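Local atomic coordinates of DSBA-like thioredoxin domain-containing protein (Pseudomonas aeruginosa PAO1, PDB entry 5HFI), a protein that probably acts as an oxidoreductase of the thioredoxin superfamily, a cytosolic disulfide reductase with a DsbA-like domain that binds glutathione. Residues A[157-160]-A[161-164]. Residues are numbered along the deposited sequence; the frame is centred on the assembly and turned at random.
Sequences SGEP and LRAH
Leu161 lies against the carbonyl oxygens of Ser157 and Gly158 in the first turn of helix 159-174. Its CB is 3.6 Å from Gly158 O, and CG, set anti to the backbone N (chi1 -179°), carries CD2 to 3.9 Å from Ser157 O. Gly158 is the N-cap residue; its carbonyl receives two weak bonds, from the amides of Leu161 and Arg162. Arg162 also closes the turn through its side chain, a salt bridge of the i to i+3 kind on the exposed surface. Its NE meets Glu159 OE1 at 3.0 Å on the syn side, well out of the carboxylate plane. The bond is bent (N-H...O 131°), although the two flat groups are only 20° apart. The Glu159 chain, bent at chi2, and the Arg162 chain, bent at chi2 and chi3, bring the two ends together over the first turn. With a carboxylate in the first helical turn, the helix dipole would probably favour its charged form. Ala163 makes the first i to i+4 bond here that is not weak, N to Glu159 O at 3.1 Å and nearly straight. His164 follows it with N to Pro160 O at 2.9 Å, while its imidazole turns off from the first turn and NE2 is hydrogen-bonded to the backbone N of Gly42, at the end of strand 37-42. The turn thus starts helix 159-174 just after helix 149-157, with Leu161 packed on Ala96 and Thr99 and His164 on Leu103 of helix 96-109.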
ATOM      1  N   SER A 157       1.405  -9.321  13.417  1.00 14.96           N
ATOM      2  CA  SER A 157       2.075  -8.127  13.920  1.00 18.11           C
ATOM      3  C   SER A 157       3.429  -8.433  14.537  1.00 22.02           C
ATOM      4  O   SER A 157       4.274  -7.536  14.629  1.00 25.20           O
ATOM      5  CB  SER A 157       1.191  -7.421  14.952  1.00 21.11           C
ATOM      6  OG  SER A 157      -0.003  -6.936  14.362  1.00 22.52           O
ATOM      7  N   GLY A 158       3.658  -9.668  14.960  1.00 21.07           N
ATOM      8  CA  GLY A 158       4.904  -9.988  15.616  1.00 25.88           C
ATOM      9  C   GLY A 158       6.015 -10.351  14.657  1.00 26.46           C
ATOM     10  O   GLY A 158       6.422  -9.551  13.806  1.00 23.71           O
ATOM     11  N   GLU A 159       6.503 -11.578  14.794  1.00 27.39           N
ATOM     12  CA  GLU A 159       7.662 -12.013  14.026  1.00 32.82           C
ATOM     13  C   GLU A 159       7.391 -12.139  12.527  1.00 26.00           C
ATOM     14  O   GLU A 159       8.328 -11.910  11.743  1.00 24.73           O
ATOM     15  CB  GLU A 159       8.169 -13.330  14.626  1.00 40.15           C
ATOM     16  CG  GLU A 159       9.050 -13.134  15.856  1.00 52.19           C
ATOM     17  CD  GLU A 159      10.342 -12.395  15.570  1.00 60.18           C
ATOM     18  OE1 GLU A 159      11.005 -12.711  14.560  1.00 59.08           O
ATOM     19  OE2 GLU A 159      10.684 -11.482  16.346  1.00 64.95           O
ATOM     20  N   PRO A 160       6.180 -12.495  12.060  1.00 25.00           N
ATOM     21  CA  PRO A 160       5.925 -12.425  10.607  1.00 21.87           C
ATOM     22  C   PRO A 160       6.167 -11.051  10.005  1.00 17.17           C
ATOM     23  O   PRO A 160       6.717 -10.953   8.902  1.00 16.41           O
ATOM     24  CB  PRO A 160       4.450 -12.836  10.496  1.00 29.15           C
ATOM     25  CG  PRO A 160       4.229 -13.723  11.659  1.00 28.58           C
ATOM     26  CD  PRO A 160       5.073 -13.170  12.766  1.00 28.62           C
ATOM     27  N   LEU A 161       5.765  -9.980  10.695  1.00 14.35           N
ATOM     28  CA  LEU A 161       5.927  -8.641  10.133  1.00 16.01           C
ATOM     29  C   LEU A 161       7.397  -8.249  10.027  1.00 13.88           C
ATOM     30  O   LEU A 161       7.820  -7.679   9.014  1.00 12.42           O
ATOM     31  CB  LEU A 161       5.167  -7.624  10.978  1.00 16.37           C
ATOM     32  CG  LEU A 161       5.230  -6.178  10.487  1.00 17.69           C
ATOM     33  CD1 LEU A 161       4.642  -6.058   9.087  1.00 15.11           C
ATOM     34  CD2 LEU A 161       4.497  -5.264  11.454  1.00 19.97           C
ATOM     35  N   ARG A 162       8.152  -8.577  11.049  1.00 15.07           N
ATOM     36  CA  ARG A 162       9.559  -8.288  11.091  1.00 19.53           C
ATOM     37  C   ARG A 162      10.279  -8.975   9.949  1.00 15.95           C
ATOM     38  O   ARG A 162      11.005  -8.377   9.272  1.00 15.84           O
ATOM     39  CB  ARG A 162      10.204  -8.740  12.405  1.00 23.36           C
ATOM     40  CG  ARG A 162      11.700  -8.766  12.349  1.00 33.95           C
ATOM     41  CD  ARG A 162      12.320  -9.994  13.028  1.00 51.04           C
ATOM     42  NE  ARG A 162      12.304 -11.254  12.285  1.00 59.30           N
ATOM     43  CZ  ARG A 162      13.132 -11.572  11.288  1.00 59.07           C
ATOM     44  NH1 ARG A 162      13.046 -12.738  10.707  1.00 57.42           N
ATOM     45  NH2 ARG A 162      14.033 -10.712  10.839  1.00 57.07           N
ATOM     46  N   ALA A 163      10.002 -10.222   9.755  1.00 16.02           N
ATOM     47  CA  ALA A 163      10.588 -11.008   8.672  1.00 16.54           C
ATOM     48  C   ALA A 163      10.148 -10.497   7.305  1.00 15.74           C
ATOM     49  O   ALA A 163      10.929 -10.533   6.348  1.00 13.68           O
ATOM     50  CB  ALA A 163      10.214 -12.481   8.832  1.00 19.35           C
ATOM     51  N   HIS A 164       8.902 -10.028   7.195  1.00 13.56           N
ATOM     52  CA  HIS A 164       8.423  -9.455   5.941  1.00 11.60           C
ATOM     53  C   HIS A 164       9.164  -8.167   5.605  1.00 11.25           C
ATOM     54  O   HIS A 164       9.575  -7.962   4.455  1.00 11.68           O
ATOM     55  CB  HIS A 164       6.916  -9.201   6.031  1.00  9.83           C
ATOM     56  CG  HIS A 164       6.297  -8.732   4.749  1.00 14.65           C
ATOM     57  ND1 HIS A 164       6.074  -9.574   3.680  1.00 13.90           N
ATOM     58  CD2 HIS A 164       5.837  -7.515   4.372  1.00 17.24           C
ATOM     59  CE1 HIS A 164       5.510  -8.894   2.697  1.00 13.72           C
ATOM     60  NE2 HIS A 164       5.355  -7.643   3.091  1.00 13.06           N
TER